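Local coordinates for genome polyprotein (Rhinovirus C, PDB 6KU8) that is a 3C cysteine protease of the chymotrypsin-like fold, here bound to the inhibitor rupintrivir, and probably cleaves the viral polyprotein at specific sites, at residues A[57-65]-A[74-82]; A[157-165]-A[172-180]. One frame throughout, in Å; residues are numbered along the deposited sequence.

The two contacts come in series along the chain, interaction 1 first, with centres about 18 Å apart. Interaction 1 pairs strands 55-66 and 75-80 in the closed six-stranded antiparallel barrel; interaction 2 is the hairpin of strands 159-167 and 172-176 in the second sheet, the other half of the chymotrypsin-like fold. I75 is where they meet: its CG1 packs 3.5 Å from A175 CB, while CG of E74 lies 3.9 Å from CB of V165. Both contacts touch rupintrivir, interaction 1 through E74 and interaction 2 through H164 and V165, so the inhibitor sits in the cleft between the two halves, as substrates do in this family.

Interaction 1 (A[57-65]-A[74-82]); sequences VRVLKQCIL and EITLLWLDQ. With AG7 (4-{2-(4-fluoro-benzyl)-6-methyl-5-[(5-methyl-isoxazole-3-carbonyl)-amino]-4-oxo-heptanoylamino}-5-(2-oxo-pyrrolidin-3-yl)-pentanoic acid ethyl ester), chain B.
A classic beta bulge breaks the pairing here: L60 and K61 both face W79, whose carbonyl O takes a 2.7 Å bond from L60 N and a weak one from K61 N. Beyond the bulge, regular antiparallel pairing resumes, with C63 and L77 exchanging two backbone bonds and L65 N reaching I75 O.

C63 keeps SG on the W79 side, 3.9 Å from NE1, because SG stands anti to its own carbonyl carbon (chi1 -50°). The sulfur meets the edge of the indole, 80° off the ring normal. K61 O, which accepts the W79 backbone N-H, also lies at the ring's edge, in its plane. Further along, L65 CD1 touches both I75 CG2 (3.6 Å) and L77 CD2 (3.8 Å) of the facing strand.

At the outer end R58 NE and NH2 both reach D81 OD2 through weak bonds within a salt bridge, NH2 at 3.3 Å, the guanidinium and carboxylate planes 81° apart. L60 CD2 covers one guanidinium face and also touches D81 CB, and a water bound to D81 OD2 makes a weak bond to R58 NH2.

E74 carries its carboxylate to H43, consistent with a Cys-His-Glu triad, and touches the inhibitor's fluorophenyl ring. Strand 75-80 is flanked by strands 55-66 and 37-41, where V39 meets I75 and L77; beyond 55-66, strand 49-52 packs on V57 and V59.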
loop_
_atom_site.group_PDB
_atom_site.type_symbol
_atom_site.label_atom_id
_atom_site.label_comp_id
_atom_site.label_asym_id
_atom_site.label_seq_id
_atom_site.Cartn_x
_atom_site.Cartn_y
_atom_site.Cartn_z
ATOM N N VAL A 57 0.231 2.271 18.706
ATOM C CA VAL A 57 -0.748 3.272 18.311
ATOM C C VAL A 57 -2.122 2.611 18.308
ATOM O O VAL A 57 -2.306 1.558 17.686
ATOM C CB VAL A 57 -0.421 3.865 16.927
ATOM C CG1 VAL A 57 -1.492 4.870 16.511
ATOM C CG2 VAL A 57 0.984 4.508 16.934
ATOM N N ARG A 58 -3.082 3.232 18.994
ATOM C CA ARG A 58 -4.433 2.688 19.039
ATOM C C ARG A 58 -5.156 2.931 17.722
ATOM O O ARG A 58 -5.137 4.048 17.187
ATOM C CB ARG A 58 -5.226 3.308 20.191
ATOM C CG ARG A 58 -6.701 2.931 20.157
ATOM C CD ARG A 58 -7.354 3.047 21.527
ATOM N NE ARG A 58 -7.641 4.426 21.895
ATOM C CZ ARG A 58 -8.861 4.879 22.155
ATOM N NH1 ARG A 58 -9.895 4.050 22.098
ATOM N NH2 ARG A 58 -9.044 6.149 22.487
ATOM N N VAL A 59 -5.794 1.882 17.204
ATOM C CA VAL A 59 -6.613 1.964 15.994
ATOM C C VAL A 59 -8.046 2.288 16.406
ATOM O O VAL A 59 -8.712 1.475 17.047
ATOM C CB VAL A 59 -6.567 0.663 15.184
ATOM C CG1 VAL A 59 -7.565 0.722 14.012
ATOM C CG2 VAL A 59 -5.156 0.409 14.664
ATOM N N LEU A 60 -8.533 3.467 16.011
ATOM C CA LEU A 60 -9.902 3.849 16.350
ATOM C C LEU A 60 -10.911 3.055 15.531
ATOM O O LEU A 60 -11.964 2.659 16.044
ATOM C CB LEU A 60 -10.100 5.344 16.131
ATOM C CG LEU A 60 -9.252 6.289 16.986
ATOM C CD1 LEU A 60 -9.398 7.718 16.478
ATOM C CD2 LEU A 60 -9.619 6.183 18.464
ATOM N N LYS A 61 -10.605 2.807 14.260
ATOM C CA LYS A 61 -11.478 2.060 13.371
ATOM C C LYS A 61 -10.624 1.440 12.276
ATOM O O LYS A 61 -9.641 2.039 11.828
ATOM C CB LYS A 61 -12.562 2.955 12.756
ATOM C CG LYS A 61 -13.444 2.266 11.709
ATOM C CD LYS A 61 -14.557 3.199 11.211
ATOM C CE LYS A 61 -15.607 2.444 10.391
ATOM N NZ LYS A 61 -16.881 3.225 10.250
ATOM N N GLN A 62 -11.003 0.226 11.869
ATOM C CA GLN A 62 -10.333 -0.524 10.811
ATOM C C GLN A 62 -11.375 -0.883 9.757
ATOM O O GLN A 62 -12.467 -1.345 10.103
ATOM C CB GLN A 62 -9.661 -1.775 11.404
ATOM C CG GLN A 62 -9.080 -2.767 10.397
ATOM C CD GLN A 62 -8.227 -3.853 11.058
ATOM O OE1 GLN A 62 -7.915 -3.779 12.248
ATOM N NE2 GLN A 62 -7.841 -4.864 10.280
ATOM N N CYS A 63 -11.076 -0.619 8.480
ATOM C CA CYS A 63 -11.986 -0.964 7.383
ATOM C C CYS A 63 -11.258 -1.859 6.390
ATOM O O CYS A 63 -10.335 -1.411 5.703
ATOM C CB CYS A 63 -12.524 0.276 6.667
ATOM S SG CYS A 63 -13.201 1.541 7.746
ATOM N N ILE A 64 -11.688 -3.110 6.292
ATOM C CA ILE A 64 -11.108 -4.055 5.345
ATOM C C ILE A 64 -11.884 -3.896 4.043
ATOM O O ILE A 64 -13.068 -4.222 3.974
ATOM C CB ILE A 64 -11.167 -5.487 5.887
ATOM C CG1 ILE A 64 -10.366 -5.577 7.190
ATOM C CG2 ILE A 64 -10.659 -6.491 4.867
ATOM C CD1 ILE A 64 -10.556 -6.867 7.972
ATOM N N LEU A 65 -11.230 -3.357 3.019
ATOM C CA LEU A 65 -11.928 -2.982 1.803
ATOM C C LEU A 65 -12.168 -4.182 0.900
ATOM O O LEU A 65 -11.290 -5.030 0.697
ATOM C CB LEU A 65 -11.147 -1.915 1.037
ATOM C CG LEU A 65 -11.035 -0.570 1.759
ATOM C CD1 LEU A 65 -10.223 0.431 0.927
ATOM C CD2 LEU A 65 -12.425 -0.018 2.103
ATOM N N GLU A 74 -7.239 -6.522 -0.552
ATOM C CA GLU A 74 -5.962 -6.586 0.162
ATOM C C GLU A 74 -5.615 -5.233 0.782
ATOM O O GLU A 74 -4.522 -5.086 1.362
ATOM C CB GLU A 74 -4.794 -7.031 -0.737
ATOM C CG GLU A 74 -4.094 -8.324 -0.354
ATOM C CD GLU A 74 -4.112 -8.646 1.141
ATOM O OE1 GLU A 74 -5.090 -9.255 1.599
ATOM O OE2 GLU A 74 -3.134 -8.342 1.846
ATOM N N ILE A 75 -6.491 -4.240 0.673
ATOM C CA ILE A 75 -6.300 -2.944 1.303
ATOM C C ILE A 75 -7.157 -2.851 2.557
ATOM O O ILE A 75 -8.376 -3.068 2.515
ATOM C CB ILE A 75 -6.633 -1.795 0.341
ATOM C CG1 ILE A 75 -5.578 -1.709 -0.757
ATOM C CG2 ILE A 75 -6.733 -0.490 1.115
ATOM C CD1 ILE A 75 -6.016 -0.905 -1.912
ATOM N N THR A 76 -6.520 -2.492 3.666
ATOM C CA THR A 76 -7.199 -2.161 4.906
ATOM C C THR A 76 -6.900 -0.711 5.251
ATOM O O THR A 76 -5.745 -0.278 5.161
ATOM C CB THR A 76 -6.743 -3.093 6.027
ATOM O OG1 THR A 76 -7.256 -4.406 5.776
ATOM C CG2 THR A 76 -7.227 -2.595 7.369
ATOM N N LEU A 77 -7.949 0.046 5.603
ATOM C CA LEU A 77 -7.804 1.410 6.097
ATOM C C LEU A 77 -7.708 1.378 7.613
ATOM O O LEU A 77 -8.508 0.704 8.272
ATOM C CB LEU A 77 -8.996 2.290 5.688
ATOM C CG LEU A 77 -9.444 2.424 4.227
ATOM C CD1 LEU A 77 -10.442 3.558 4.077
ATOM C CD2 LEU A 77 -8.258 2.641 3.305
ATOM N N LEU A 78 -6.733 2.090 8.169
ATOM C CA LEU A 78 -6.644 2.285 9.611
ATOM C C LEU A 78 -6.919 3.747 9.921
ATOM O O LEU A 78 -6.317 4.637 9.310
ATOM C CB LEU A 78 -5.274 1.900 10.165
ATOM C CG LEU A 78 -4.713 0.522 9.829
ATOM C CD1 LEU A 78 -3.317 0.405 10.427
ATOM C CD2 LEU A 78 -5.650 -0.571 10.331
ATOM N N TRP A 79 -7.833 3.994 10.849
ATOM C CA TRP A 79 -8.030 5.332 11.397
ATOM C C TRP A 79 -7.359 5.327 12.764
ATOM O O TRP A 79 -7.780 4.597 13.669
ATOM C CB TRP A 79 -9.510 5.702 11.489
ATOM C CG TRP A 79 -10.242 5.663 10.169
ATOM C CD1 TRP A 79 -10.767 4.561 9.555
ATOM C CD2 TRP A 79 -10.561 6.781 9.325
ATOM N NE1 TRP A 79 -11.374 4.918 8.376
ATOM C CE2 TRP A 79 -11.264 6.276 8.214
ATOM C CE3 TRP A 79 -10.317 8.153 9.403
ATOM C CZ2 TRP A 79 -11.733 7.099 7.190
ATOM C CZ3 TRP A 79 -10.777 8.973 8.379
ATOM C CH2 TRP A 79 -11.479 8.442 7.287
ATOM N N LEU A 80 -6.307 6.123 12.898
ATOM C CA LEU A 80 -5.363 6.038 14.002
ATOM C C LEU A 80 -5.621 7.110 15.050
ATOM O O LEU A 80 -6.012 8.234 14.735
ATOM C CB LEU A 80 -3.934 6.176 13.476
ATOM C CG LEU A 80 -3.601 5.142 12.402
ATOM C CD1 LEU A 80 -2.283 5.489 11.706
ATOM C CD2 LEU A 80 -3.509 3.782 13.047
ATOM N N ASP A 81 -5.369 6.751 16.309
ATOM C CA ASP A 81 -5.549 7.678 17.427
ATOM C C ASP A 81 -4.258 8.468 17.626
ATOM O O ASP A 81 -3.437 8.178 18.494
ATOM C CB ASP A 81 -5.953 6.923 18.686
ATOM C CG ASP A 81 -6.382 7.856 19.809
ATOM O OD1 ASP A 81 -6.719 9.026 19.522
ATOM O OD2 ASP A 81 -6.380 7.421 20.971
ATOM N N GLN A 82 -4.087 9.489 16.790
ATOM C CA GLN A 82 -2.883 10.310 16.766
ATOM C C GLN A 82 -3.294 11.754 16.527
ATOM O O GLN A 82 -4.364 12.026 15.972
ATOM C CB GLN A 82 -1.901 9.870 15.658
ATOM C CG GLN A 82 -2.383 10.269 14.259
ATOM C CD GLN A 82 -1.591 9.653 13.109
ATOM O OE1 GLN A 82 -0.883 8.656 13.280
ATOM N NE2 GLN A 82 -1.731 10.245 11.917
HETATM C C01 AG7 B . 2.149 -13.985 -1.525
HETATM C C02 AG7 B . 1.680 -13.780 -0.095
HETATM O O03 AG7 B . 2.746 -13.184 -2.186
HETATM C C04 AG7 B . 1.617 -12.328 0.358
HETATM C C05 AG7 B . 0.749 -12.387 1.603
HETATM C C06 AG7 B . -0.739 -12.457 1.227
HETATM C C07 AG7 B . -1.272 -11.541 0.333
HETATM C C08 AG7 B . -2.613 -11.602 -0.011
HETATM C C09 AG7 B . -3.434 -12.584 0.533
HETATM C C10 AG7 B . -2.905 -13.504 1.427
HETATM C C11 AG7 B . -1.561 -13.443 1.773
HETATM N N12 AG7 B . 3.600 -10.616 0.235
HETATM C C13 AG7 B . 5.035 -10.389 0.480
HETATM C C14 AG7 B . 5.575 -9.948 -0.870
HETATM C C15 AG7 B . 5.658 -11.183 -1.846
HETATM C C16 AG7 B . 6.571 -10.767 -3.111
HETATM N N17 AG7 B . 7.327 -11.803 -3.438
HETATM O O18 AG7 B . 6.549 -9.712 -3.650
HETATM C C19 AG7 B . 5.478 -9.437 1.599
HETATM C C20 AG7 B . 4.476 -9.454 2.764
HETATM C C21 AG7 B . 5.196 -10.407 3.691
HETATM O O22 AG7 B . 4.496 -11.337 4.453
HETATM O O23 AG7 B . 6.378 -10.357 3.709
HETATM C C47 AG7 B . 3.067 -11.915 0.607
HETATM O O48 AG7 B . 3.805 -12.695 1.106
HETATM C C50 AG7 B . 5.360 -12.148 5.191
HETATM C C53 AG7 B . 4.541 -12.877 6.255
HETATM C C57 AG7 B . 1.755 -15.367 -2.010
HETATM N N58 AG7 B . 2.004 -15.471 -3.396
HETATM C C59 AG7 B . 1.116 -16.262 -4.174
HETATM O O60 AG7 B . 0.155 -16.849 -3.787
HETATM C C78 AG7 B . 2.603 -16.444 -1.329
HETATM C C81 AG7 B . 2.114 -17.869 -1.619
HETATM F F1 AG7 B . -4.757 -12.639 0.182
HETATM C C82 AG7 B . 4.063 -16.283 -1.764
HETATM C C83 AG7 B . 7.047 -12.955 -2.487
HETATM C C84 AG7 B . 6.258 -12.248 -1.289
HETATM C C1 AG7 B . 1.599 -16.265 -5.575
HETATM O O HOH W 1 -2.549 5.918 20.003
HETATM O O HOH W 2 -6.656 8.453 23.190
HETATM O O HOH W 3 -9.004 -6.617 1.770
#

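Interaction 2 (A[157-165]-A[172-180]); sequences TGNIVAIHV and GYGAALLRK. With AG7 (4-{2-(4-fluoro-benzyl)-6-methyl-5-[(5-methyl-isoxazole-3-carbonyl)-amino]-4-oxo-heptanoylamino}-5-(2-oxo-pyrrolidin-3-yl)-pentanoic acid ethyl ester), chain B.
The H164 imidazole meets its neighbours across this hairpin at its edge: G172 CA lies in the ring plane, 3.8 Å from CE1, and the inhibitor's lactam carbon C16 is in that plane too. NE2 donates to the lactam oxygen O18 of AG7 at 2.9 Å with a nearly straight N-H...O angle of 165°. Y173 O stands oblique to the ring. The other ring nitrogen, ND1, is hydrogen-bonded to the hydroxyl of Y141, which helps fix the rotation of the ring and so positions NE2 for the lactam. CG lies anti to the backbone N (chi1 -176°), and this sends the ring toward the inhibitor's glutamine-like group, consistent with the S1 pocket of 3C proteases.

Behind the ring the strands pair antiparallel. I163 and A175 exchange backbone bonds, and V165 N donates to Y173 O. V165 uses both branches: CG1 meets A175 CB at 4.0 Å and CG2 sits 3.4 Å from Y173 O, while V165 O takes a weak bond from N12 of the inhibitor.

At the far end L177 N reaches V161 O at 3.0 Å, from above the carbonyl plane, and a water joins V161 O to L177 O. L177 folds its isobutyl group back over the chain at A162, with CD1 3.7 Å from A162 N and 3.9 Å from I160 CG2.

V161 and A162 both face I154, a classic beta bulge against strand 153-156. Strand 138-141 flanks 172-176, its L138 touching V165 and Y173; I75 of barrel strand 75-80 also packs on I163 and L177.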
loop_
_atom_site.group_PDB
_atom_site.type_symbol
_atom_site.label_atom_id
_atom_site.label_comp_id
_atom_site.label_asym_id
_atom_site.label_seq_id
_atom_site.Cartn_x
_atom_site.Cartn_y
_atom_site.Cartn_z
ATOM N N THR A 157 5.994 10.533 -10.249
ATOM C CA THR A 157 5.641 11.931 -9.983
ATOM C C THR A 157 4.153 12.186 -10.223
ATOM O O THR A 157 3.645 11.995 -11.335
ATOM C CB THR A 157 6.495 12.866 -10.846
ATOM O OG1 THR A 157 7.876 12.646 -10.543
ATOM C CG2 THR A 157 6.162 14.338 -10.557
ATOM N N GLY A 158 3.447 12.567 -9.155
ATOM C CA GLY A 158 2.040 12.907 -9.212
ATOM C C GLY A 158 1.057 11.757 -9.309
ATOM O O GLY A 158 -0.143 12.008 -9.388
ATOM N N ASN A 159 1.501 10.502 -9.315
ATOM C CA ASN A 159 0.569 9.385 -9.481
ATOM C C ASN A 159 0.842 8.340 -8.406
ATOM O O ASN A 159 1.905 7.710 -8.409
ATOM C CB ASN A 159 0.702 8.766 -10.872
ATOM C CG ASN A 159 0.520 9.774 -11.990
ATOM O OD1 ASN A 159 -0.491 10.445 -12.055
ATOM N ND2 ASN A 159 1.492 9.848 -12.898
ATOM N N ILE A 160 -0.098 8.148 -7.491
ATOM C CA ILE A 160 0.068 7.203 -6.381
ATOM C C ILE A 160 -0.980 6.116 -6.585
ATOM O O ILE A 160 -2.172 6.336 -6.341
ATOM C CB ILE A 160 -0.067 7.880 -5.008
ATOM C CG1 ILE A 160 0.917 9.058 -4.876
ATOM C CG2 ILE A 160 0.174 6.848 -3.882
ATOM C CD1 ILE A 160 0.659 9.930 -3.660
ATOM N N VAL A 161 -0.537 4.947 -7.026
ATOM C CA VAL A 161 -1.381 4.084 -7.830
ATOM C C VAL A 161 -1.673 2.735 -7.183
ATOM O O VAL A 161 -2.704 2.120 -7.510
ATOM C CB VAL A 161 -0.719 3.930 -9.216
ATOM C CG1 VAL A 161 -0.361 2.505 -9.576
ATOM C CG2 VAL A 161 -1.494 4.688 -10.289
ATOM N N ALA A 162 -0.852 2.265 -6.246
ATOM C CA ALA A 162 -1.108 0.982 -5.595
ATOM C C ALA A 162 -0.198 0.850 -4.382
ATOM O O ALA A 162 0.754 1.612 -4.222
ATOM C CB ALA A 162 -0.884 -0.203 -6.552
ATOM N N ILE A 163 -0.526 -0.107 -3.508
ATOM C CA ILE A 163 0.418 -0.618 -2.523
ATOM C C ILE A 163 0.741 -2.063 -2.885
ATOM O O ILE A 163 -0.131 -2.820 -3.334
ATOM C CB ILE A 163 -0.109 -0.499 -1.076
ATOM C CG1 ILE A 163 -1.361 -1.371 -0.890
ATOM C CG2 ILE A 163 -0.312 1.001 -0.718
ATOM C CD1 ILE A 163 -1.813 -1.511 0.568
ATOM N N HIS A 164 2.001 -2.430 -2.711
ATOM C CA HIS A 164 2.455 -3.758 -3.084
ATOM C C HIS A 164 1.889 -4.797 -2.127
ATOM O O HIS A 164 1.973 -4.628 -0.905
ATOM C CB HIS A 164 3.980 -3.823 -3.062
ATOM C CG HIS A 164 4.495 -5.135 -3.533
ATOM N ND1 HIS A 164 4.411 -5.521 -4.851
ATOM C CD2 HIS A 164 5.005 -6.191 -2.858
ATOM C CE1 HIS A 164 4.896 -6.743 -4.979
ATOM N NE2 HIS A 164 5.252 -7.176 -3.783
ATOM N N VAL A 165 1.331 -5.894 -2.666
ATOM C CA VAL A 165 0.696 -6.860 -1.765
ATOM C C VAL A 165 1.083 -8.316 -2.043
ATOM O O VAL A 165 0.823 -9.188 -1.212
ATOM C CB VAL A 165 -0.840 -6.714 -1.774
ATOM C CG1 VAL A 165 -1.266 -5.368 -1.190
ATOM C CG2 VAL A 165 -1.405 -6.927 -3.191
ATOM N N GLY A 172 5.041 -8.811 -9.640
ATOM C CA GLY A 172 4.461 -8.270 -8.431
ATOM C C GLY A 172 3.023 -7.855 -8.678
ATOM O O GLY A 172 2.657 -7.474 -9.788
ATOM N N TYR A 173 2.207 -7.949 -7.628
ATOM C CA TYR A 173 0.804 -7.558 -7.657
ATOM C C TYR A 173 0.620 -6.416 -6.668
ATOM O O TYR A 173 1.064 -6.509 -5.520
ATOM C CB TYR A 173 -0.135 -8.722 -7.284
ATOM C CG TYR A 173 0.148 -10.006 -8.033
ATOM C CD1 TYR A 173 -0.394 -10.238 -9.280
ATOM C CD2 TYR A 173 0.962 -10.983 -7.481
ATOM C CE1 TYR A 173 -0.138 -11.423 -9.973
ATOM C CE2 TYR A 173 1.248 -12.161 -8.164
ATOM C CZ TYR A 173 0.692 -12.375 -9.406
ATOM O OH TYR A 173 0.957 -13.546 -10.070
ATOM N N GLY A 174 -0.006 -5.346 -7.123
ATOM C CA GLY A 174 -0.339 -4.217 -6.268
ATOM C C GLY A 174 -1.853 -4.075 -6.165
ATOM O O GLY A 174 -2.563 -4.269 -7.151
ATOM N N ALA A 175 -2.326 -3.742 -4.969
ATOM C CA ALA A 175 -3.739 -3.429 -4.787
ATOM C C ALA A 175 -3.996 -2.012 -5.295
ATOM O O ALA A 175 -3.380 -1.058 -4.812
ATOM C CB ALA A 175 -4.133 -3.558 -3.312
ATOM N N ALA A 176 -4.896 -1.868 -6.262
ATOM C CA ALA A 176 -5.154 -0.549 -6.825
ATOM C C ALA A 176 -5.642 0.408 -5.743
ATOM O O ALA A 176 -6.521 0.072 -4.939
ATOM C CB ALA A 176 -6.173 -0.627 -7.961
ATOM N N LEU A 177 -5.034 1.589 -5.692
ATOM C CA LEU A 177 -5.547 2.685 -4.872
ATOM C C LEU A 177 -6.527 3.483 -5.728
ATOM O O LEU A 177 -6.161 3.958 -6.808
ATOM C CB LEU A 177 -4.411 3.576 -4.365
ATOM C CG LEU A 177 -3.461 2.946 -3.344
ATOM C CD1 LEU A 177 -2.216 3.809 -3.207
ATOM C CD2 LEU A 177 -4.156 2.771 -1.992
ATOM N N LEU A 178 -7.780 3.585 -5.282
ATOM C CA LEU A 178 -8.802 4.321 -6.016
ATOM C C LEU A 178 -9.365 5.425 -5.129
ATOM O O LEU A 178 -9.625 5.214 -3.940
ATOM C CB LEU A 178 -9.912 3.385 -6.509
ATOM C CG LEU A 178 -9.419 2.216 -7.363
ATOM C CD1 LEU A 178 -10.520 1.165 -7.535
ATOM C CD2 LEU A 178 -8.910 2.710 -8.720
ATOM N N ARG A 179 -9.532 6.616 -5.704
ATOM C CA ARG A 179 -9.812 7.778 -4.866
ATOM C C ARG A 179 -11.088 7.606 -4.054
ATOM O O ARG A 179 -11.180 8.123 -2.934
ATOM C CB ARG A 179 -9.902 9.046 -5.708
ATOM C CG ARG A 179 -9.763 10.328 -4.865
ATOM C CD ARG A 179 -9.704 11.540 -5.775
ATOM N NE ARG A 179 -8.669 11.363 -6.795
ATOM C CZ ARG A 179 -8.610 12.069 -7.918
ATOM N NH1 ARG A 179 -9.544 12.987 -8.173
ATOM N NH2 ARG A 179 -7.636 11.846 -8.790
ATOM N N LYS A 180 -12.079 6.890 -4.592
ATOM C CA LYS A 180 -13.335 6.695 -3.874
ATOM C C LYS A 180 -13.152 5.937 -2.566
ATOM O O LYS A 180 -14.013 6.043 -1.683
ATOM C CB LYS A 180 -14.349 5.957 -4.760
ATOM C CG LYS A 180 -13.927 4.533 -5.132
ATOM C CD LYS A 180 -14.934 3.856 -6.072
ATOM C CE LYS A 180 -14.357 2.552 -6.638
ATOM N NZ LYS A 180 -15.289 1.905 -7.617
HETATM C C01 AG7 B . 2.149 -13.985 -1.525
HETATM C C02 AG7 B . 1.680 -13.780 -0.095
HETATM O O03 AG7 B . 2.746 -13.184 -2.186
HETATM C C04 AG7 B . 1.617 -12.328 0.358
HETATM C C05 AG7 B . 0.749 -12.387 1.603
HETATM C C06 AG7 B . -0.739 -12.457 1.227
HETATM C C07 AG7 B . -1.272 -11.541 0.333
HETATM C C08 AG7 B . -2.613 -11.602 -0.011
HETATM C C09 AG7 B . -3.434 -12.584 0.533
HETATM C C10 AG7 B . -2.905 -13.504 1.427
HETATM C C11 AG7 B . -1.561 -13.443 1.773
HETATM N N12 AG7 B . 3.600 -10.616 0.235
HETATM C C13 AG7 B . 5.035 -10.389 0.480
HETATM C C14 AG7 B . 5.575 -9.948 -0.870
HETATM C C15 AG7 B . 5.658 -11.183 -1.846
HETATM C C16 AG7 B . 6.571 -10.767 -3.111
HETATM N N17 AG7 B . 7.327 -11.803 -3.438
HETATM O O18 AG7 B . 6.549 -9.712 -3.650
HETATM C C19 AG7 B . 5.478 -9.437 1.599
HETATM C C20 AG7 B . 4.476 -9.454 2.764
HETATM C C21 AG7 B . 5.196 -10.407 3.691
HETATM O O22 AG7 B . 4.496 -11.337 4.453
HETATM O O23 AG7 B . 6.378 -10.357 3.709
HETATM C C47 AG7 B . 3.067 -11.915 0.607
HETATM O O48 AG7 B . 3.805 -12.695 1.106
HETATM C C50 AG7 B . 5.360 -12.148 5.191
HETATM C C53 AG7 B . 4.541 -12.877 6.255
HETATM C C57 AG7 B . 1.755 -15.367 -2.010
HETATM N N58 AG7 B . 2.004 -15.471 -3.396
HETATM C C59 AG7 B . 1.116 -16.262 -4.174
HETATM O O60 AG7 B . 0.155 -16.849 -3.787
HETATM C C78 AG7 B . 2.603 -16.444 -1.329
HETATM C C81 AG7 B . 2.114 -17.869 -1.619
HETATM F F1 AG7 B . -4.757 -12.639 0.182
HETATM C C82 AG7 B . 4.063 -16.283 -1.764
HETATM C C83 AG7 B . 7.047 -12.955 -2.487
HETATM C C84 AG7 B . 6.258 -12.248 -1.289
HETATM C C1 AG7 B . 1.599 -16.265 -5.575
HETATM O O HOH W 4 -4.804 2.836 -9.028
#